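Local coordinates for protein POP2 (Saccharomyces cerevisiae, PDB 1UOC) that degrades RNA from the 3' end with a preference for poly(A), through its DEDD-type nuclease domain, as a probable catalytic subunit of the CCR4-NOT mRNA deadenylase complex, at residues V62-D74 with N172-F186. Residues are numbered along the deposited sequence; the frame is centred on the assembly and turned at random.
Sequences VDYHYQTMRANVD and NILMNDSMPNNKEDF
Y66 of helix 61-73 lies against the first turn of helix 183-193 and illustrates how an aromatic ring can pack on a helix start. Most of the aromatic contacts gather on it. Its CG stands anti to the backbone N (chi1 161°), which carries the ring across to the other segment; there K183 N sits over one face, and K183 CB makes a CH-pi contact 4.1 Å from the ring centroid. F186 brings its CB to 4.0 Å from Y66 CE1. Separately, M69 SD makes an oblique Met-aromatic contact, 4.9 Å from the F186 ring centroid.

Among the apolar contacts, V62 CG1 meets the aliphatic stem of K183 tightly, 3.4 Å from CD; the lysine NZ forms a salt bridge with E187. V73 CG1 meets N172 OD1 at 3.0 Å, the two side chains coming from opposite directions, and the end of M179 reaches R70 CG.

The polar contacts lie at the tyrosine tip. Y66 OH is 2.9 Å from N182 N, at the N-cap position, and R70 NH2 donates to N181 O (3.2 Å, 157°). N181 O lies near the guanidinium plane, but NH2 comes in above the carbonyl plane, off its lone pairs. An alanine in place of Y66 would probably open a gap beneath K183 and leave F186 CB without its aromatic neighbour.

The chemistry implies a mostly apolar seam within the RNase D (DEDD nuclease) domain, with one arginine-to-carbonyl bond beside the tyrosine hydroxyl, joining helix 61-73 to the end of helix 165-174, which carries the predicted metal ligand D166, the following loop and the start of helix 183-193.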
loop_
_atom_site.group_PDB
_atom_site.type_symbol
_atom_site.label_atom_id
_atom_site.label_comp_id
_atom_site.label_asym_id
_atom_site.label_seq_id
_atom_site.Cartn_x
_atom_site.Cartn_y
_atom_site.Cartn_z
ATOM N N VAL A 62 14.505 -11.298 11.268
ATOM C CA VAL A 62 14.498 -10.340 10.179
ATOM C C VAL A 62 15.067 -10.948 8.895
ATOM O O VAL A 62 14.576 -10.673 7.797
ATOM C CB VAL A 62 15.304 -9.079 10.567
ATOM C CG1 VAL A 62 15.547 -8.203 9.342
ATOM C CG2 VAL A 62 14.546 -8.299 11.630
ATOM N N ASP A 63 16.096 -11.778 9.030
ATOM C CA ASP A 63 16.696 -12.396 7.861
ATOM C C ASP A 63 15.802 -13.522 7.353
ATOM O O ASP A 63 15.893 -13.924 6.190
ATOM C CB ASP A 63 18.086 -12.935 8.187
ATOM C CG ASP A 63 19.057 -12.747 7.036
ATOM O OD1 ASP A 63 19.343 -11.578 6.688
ATOM O OD2 ASP A 63 19.524 -13.763 6.479
ATOM N N TYR A 64 14.938 -14.028 8.230
ATOM C CA TYR A 64 14.013 -15.083 7.844
ATOM C C TYR A 64 12.879 -14.471 7.026
ATOM O O TYR A 64 12.511 -14.997 5.977
ATOM C CB TYR A 64 13.423 -15.794 9.066
ATOM C CG TYR A 64 12.385 -16.819 8.667
ATOM C CD1 TYR A 64 12.726 -17.897 7.850
ATOM C CD2 TYR A 64 11.046 -16.667 9.027
ATOM C CE1 TYR A 64 11.766 -18.795 7.391
ATOM C CE2 TYR A 64 10.070 -17.563 8.573
ATOM C CZ TYR A 64 10.440 -18.623 7.752
ATOM O OH TYR A 64 9.492 -19.499 7.271
ATOM N N HIS A 65 12.328 -13.358 7.511
ATOM C CA HIS A 65 11.242 -12.673 6.812
ATOM C C HIS A 65 11.678 -12.245 5.414
ATOM O O HIS A 65 10.937 -12.418 4.441
ATOM C CB HIS A 65 10.775 -11.445 7.608
ATOM C CG HIS A 65 10.054 -11.786 8.876
ATOM N ND1 HIS A 65 9.007 -12.681 8.917
ATOM C CD2 HIS A 65 10.225 -11.344 10.146
ATOM C CE1 HIS A 65 8.563 -12.778 10.159
ATOM N NE2 HIS A 65 9.284 -11.978 10.923
ATOM N N TYR A 66 12.881 -11.686 5.316
ATOM C CA TYR A 66 13.404 -11.250 4.030
ATOM C C TYR A 66 13.638 -12.426 3.076
ATOM O O TYR A 66 13.332 -12.337 1.887
ATOM C CB TYR A 66 14.711 -10.477 4.213
ATOM C CG TYR A 66 15.508 -10.399 2.936
ATOM C CD1 TYR A 66 15.040 -9.670 1.842
ATOM C CD2 TYR A 66 16.669 -11.152 2.781
ATOM C CE1 TYR A 66 15.705 -9.708 0.615
ATOM C CE2 TYR A 66 17.341 -11.193 1.568
ATOM C CZ TYR A 66 16.855 -10.475 0.484
ATOM O OH TYR A 66 17.508 -10.558 -0.728
ATOM N N GLN A 67 14.190 -13.520 3.594
ATOM C CA GLN A 67 14.459 -14.701 2.777
ATOM C C GLN A 67 13.182 -15.393 2.330
ATOM O O GLN A 67 13.124 -15.973 1.249
ATOM C CB GLN A 67 15.341 -15.697 3.542
ATOM C CG GLN A 67 16.832 -15.427 3.393
ATOM C CD GLN A 67 17.273 -15.460 1.940
ATOM O OE1 GLN A 67 18.399 -15.082 1.612
ATOM N NE2 GLN A 67 16.383 -15.915 1.058
ATOM N N THR A 68 12.164 -15.330 3.179
ATOM C CA THR A 68 10.872 -15.932 2.892
ATOM C C THR A 68 10.231 -15.132 1.772
ATOM O O THR A 68 9.596 -15.678 0.873
ATOM C CB THR A 68 9.945 -15.868 4.127
ATOM O OG1 THR A 68 10.499 -16.658 5.186
ATOM C CG2 THR A 68 8.550 -16.376 3.783
ATOM N N MET A 69 10.411 -13.820 1.842
ATOM C CA MET A 69 9.841 -12.926 0.850
ATOM C C MET A 69 10.563 -13.025 -0.487
ATOM O O MET A 69 9.929 -13.031 -1.538
ATOM C CB MET A 69 9.871 -11.486 1.372
ATOM C CG MET A 69 9.347 -10.454 0.383
ATOM S SD MET A 69 10.657 -9.383 -0.212
ATOM C CE MET A 69 11.248 -10.258 -1.602
ATOM N N ARG A 70 11.887 -13.117 -0.446
ATOM C CA ARG A 70 12.686 -13.204 -1.668
ATOM C C ARG A 70 12.409 -14.497 -2.414
ATOM O O ARG A 70 12.402 -14.530 -3.641
ATOM C CB ARG A 70 14.180 -13.102 -1.333
ATOM C CG ARG A 70 15.080 -12.832 -2.532
ATOM C CD ARG A 70 15.503 -14.109 -3.236
ATOM N NE ARG A 70 16.325 -14.959 -2.375
ATOM C CZ ARG A 70 17.477 -14.584 -1.822
ATOM N NH1 ARG A 70 18.154 -15.429 -1.055
ATOM N NH2 ARG A 70 17.953 -13.362 -2.029
ATOM N N ALA A 71 12.171 -15.560 -1.657
ATOM C CA ALA A 71 11.895 -16.869 -2.226
ATOM C C ALA A 71 10.468 -16.971 -2.753
ATOM O O ALA A 71 10.119 -17.944 -3.421
ATOM C CB ALA A 71 12.140 -17.947 -1.172
ATOM N N ASN A 72 9.648 -15.964 -2.470
ATOM C CA ASN A 72 8.256 -15.983 -2.908
ATOM C C ASN A 72 7.846 -14.918 -3.923
ATOM O O ASN A 72 6.940 -15.144 -4.724
ATOM C CB ASN A 72 7.316 -15.874 -1.698
ATOM C CG ASN A 72 7.327 -17.118 -0.829
ATOM O OD1 ASN A 72 7.226 -18.240 -1.329
ATOM N ND2 ASN A 72 7.431 -16.924 0.483
ATOM N N VAL A 73 8.503 -13.764 -3.896
ATOM C CA VAL A 73 8.138 -12.672 -4.794
ATOM C C VAL A 73 8.049 -12.951 -6.292
ATOM O O VAL A 73 7.079 -12.538 -6.927
ATOM C CB VAL A 73 9.047 -11.441 -4.567
ATOM C CG1 VAL A 73 8.971 -10.497 -5.765
ATOM C CG2 VAL A 73 8.586 -10.699 -3.319
ATOM N N ASP A 74 9.031 -13.636 -6.872
ATOM C CA ASP A 74 8.962 -13.887 -8.310
ATOM C C ASP A 74 8.038 -15.042 -8.676
ATOM O O ASP A 74 8.053 -15.521 -9.810
ATOM C CB ASP A 74 10.361 -14.119 -8.897
ATOM C CG ASP A 74 11.012 -15.383 -8.379
ATOM O OD1 ASP A 74 10.487 -16.483 -8.662
ATOM O OD2 ASP A 74 12.049 -15.276 -7.692
ATOM N N ASN A 172 10.373 -5.344 -7.353
ATOM C CA ASN A 172 10.511 -6.451 -8.293
ATOM C C ASN A 172 10.027 -6.104 -9.704
ATOM O O ASN A 172 10.605 -6.551 -10.697
ATOM C CB ASN A 172 9.740 -7.666 -7.780
ATOM C CG ASN A 172 10.065 -8.926 -8.551
ATOM O OD1 ASN A 172 9.217 -9.801 -8.717
ATOM N ND2 ASN A 172 11.301 -9.031 -9.017
ATOM N N ILE A 173 8.958 -5.318 -9.788
ATOM C CA ILE A 173 8.410 -4.931 -11.082
ATOM C C ILE A 173 9.105 -3.688 -11.626
ATOM O O ILE A 173 9.397 -3.601 -12.818
ATOM C CB ILE A 173 6.890 -4.665 -11.002
ATOM C CG1 ILE A 173 6.596 -3.509 -10.050
ATOM C CG2 ILE A 173 6.176 -5.912 -10.537
ATOM C CD1 ILE A 173 5.126 -3.112 -9.998
ATOM N N LEU A 174 9.379 -2.731 -10.746
ATOM C CA LEU A 174 10.049 -1.494 -11.144
ATOM C C LEU A 174 11.445 -1.748 -11.694
ATOM O O LEU A 174 11.947 -0.974 -12.507
ATOM C CB LEU A 174 10.147 -0.529 -9.958
ATOM C CG LEU A 174 8.881 0.213 -9.534
ATOM C CD1 LEU A 174 9.132 0.941 -8.219
ATOM C CD2 LEU A 174 8.475 1.193 -10.630
ATOM N N MET A 175 12.074 -2.828 -11.243
ATOM C CA MET A 175 13.420 -3.160 -11.692
ATOM C C MET A 175 13.403 -4.141 -12.856
ATOM O O MET A 175 12.340 -4.629 -13.251
ATOM C CB MET A 175 14.248 -3.733 -10.533
ATOM C CG MET A 175 14.534 -2.723 -9.423
ATOM S SD MET A 175 15.692 -3.318 -8.166
ATOM C CE MET A 175 17.226 -3.165 -9.054
ATOM N N ASN A 176 14.589 -4.415 -13.400
ATOM C CA ASN A 176 14.746 -5.326 -14.535
ATOM C C ASN A 176 14.524 -6.770 -14.086
ATOM O O ASN A 176 15.210 -7.677 -14.553
ATOM C CB ASN A 176 16.157 -5.196 -15.130
ATOM C CG ASN A 176 16.686 -3.767 -15.093
ATOM O OD1 ASN A 176 17.028 -3.244 -14.027
ATOM N ND2 ASN A 176 16.752 -3.131 -16.259
ATOM N N ASP A 177 13.558 -6.969 -13.193
ATOM C CA ASP A 177 13.239 -8.277 -12.625
ATOM C C ASP A 177 14.477 -8.838 -11.925
ATOM O O ASP A 177 14.473 -9.963 -11.420
ATOM C CB ASP A 177 12.701 -9.242 -13.708
ATOM C CG ASP A 177 13.787 -10.108 -14.366
ATOM O OD1 ASP A 177 13.418 -10.965 -15.200
ATOM O OD2 ASP A 177 14.993 -9.954 -14.075
ATOM N N SER A 178 15.531 -8.026 -11.892
ATOM C CA SER A 178 16.792 -8.390 -11.258
ATOM C C SER A 178 16.722 -8.088 -9.764
ATOM O O SER A 178 17.376 -7.169 -9.269
ATOM C CB SER A 178 17.948 -7.605 -11.893
ATOM O OG SER A 178 18.081 -7.897 -13.275
ATOM N N MET A 179 15.911 -8.863 -9.056
ATOM C CA MET A 179 15.730 -8.703 -7.620
ATOM C C MET A 179 17.056 -8.732 -6.878
ATOM O O MET A 179 17.955 -9.493 -7.234
ATOM C CB MET A 179 14.841 -9.825 -7.084
ATOM C CG MET A 179 13.392 -9.437 -6.914
ATOM S SD MET A 179 13.129 -8.457 -5.428
ATOM C CE MET A 179 13.024 -9.753 -4.209
ATOM N N PRO A 180 17.207 -7.886 -5.846
ATOM C CA PRO A 180 18.452 -7.863 -5.075
ATOM C C PRO A 180 18.751 -9.258 -4.533
ATOM O O PRO A 180 17.910 -10.156 -4.628
ATOM C CB PRO A 180 18.154 -6.845 -3.983
ATOM C CG PRO A 180 17.324 -5.850 -4.721
ATOM C CD PRO A 180 16.358 -6.737 -5.487
ATOM N N ASN A 181 19.933 -9.434 -3.949
ATOM C CA ASN A 181 20.335 -10.746 -3.449
ATOM C C ASN A 181 20.449 -10.866 -1.931
ATOM O O ASN A 181 20.724 -11.943 -1.406
ATOM C CB ASN A 181 21.661 -11.133 -4.109
ATOM C CG ASN A 181 21.828 -12.627 -4.239
ATOM O OD1 ASN A 181 21.991 -13.332 -3.243
ATOM N ND2 ASN A 181 21.779 -13.125 -5.472
ATOM N N ASN A 182 20.241 -9.765 -1.224
ATOM C CA ASN A 182 20.327 -9.780 0.230
ATOM C C ASN A 182 19.577 -8.598 0.830
ATOM O O ASN A 182 19.403 -7.567 0.180
ATOM C CB ASN A 182 21.791 -9.739 0.677
ATOM C CG ASN A 182 22.540 -8.548 0.109
ATOM O OD1 ASN A 182 22.887 -8.526 -1.070
ATOM N ND2 ASN A 182 22.786 -7.549 0.947
ATOM N N LYS A 183 19.149 -8.763 2.079
ATOM C CA LYS A 183 18.402 -7.744 2.809
ATOM C C LYS A 183 19.001 -6.346 2.630
ATOM O O LYS A 183 18.305 -5.396 2.266
ATOM C CB LYS A 183 18.374 -8.100 4.299
ATOM C CG LYS A 183 17.319 -7.352 5.097
ATOM C CD LYS A 183 17.447 -7.632 6.587
ATOM C CE LYS A 183 18.451 -6.696 7.250
ATOM N NZ LYS A 183 17.951 -5.288 7.325
ATOM N N GLU A 184 20.298 -6.239 2.884
ATOM C CA GLU A 184 21.026 -4.979 2.785
ATOM C C GLU A 184 20.841 -4.273 1.432
ATOM O O GLU A 184 20.510 -3.087 1.388
ATOM C CB GLU A 184 22.513 -5.239 3.055
ATOM C CG GLU A 184 22.774 -6.539 3.844
ATOM C CD GLU A 184 22.087 -6.573 5.212
ATOM O OE1 GLU A 184 21.925 -7.683 5.778
ATOM O OE2 GLU A 184 21.720 -5.494 5.728
ATOM N N ASP A 185 21.047 -4.999 0.334
ATOM C CA ASP A 185 20.903 -4.421 -1.000
ATOM C C ASP A 185 19.442 -4.124 -1.327
ATOM O O ASP A 185 19.137 -3.210 -2.100
ATOM C CB ASP A 185 21.486 -5.361 -2.062
ATOM C CG ASP A 185 22.972 -5.653 -1.844
ATOM O OD1 ASP A 185 23.604 -6.231 -2.761
ATOM O OD2 ASP A 185 23.507 -5.318 -0.765
ATOM N N PHE A 186 18.541 -4.910 -0.745
ATOM C CA PHE A 186 17.111 -4.718 -0.950
ATOM C C PHE A 186 16.739 -3.364 -0.360
ATOM O O PHE A 186 16.103 -2.533 -1.004
ATOM C CB PHE A 186 16.340 -5.834 -0.238
ATOM C CG PHE A 186 14.863 -5.586 -0.116
ATOM C CD1 PHE A 186 14.058 -5.511 -1.244
ATOM C CD2 PHE A 186 14.267 -5.486 1.140
ATOM C CE1 PHE A 186 12.670 -5.347 -1.124
ATOM C CE2 PHE A 186 12.889 -5.323 1.268
ATOM C CZ PHE A 186 12.092 -5.255 0.134
#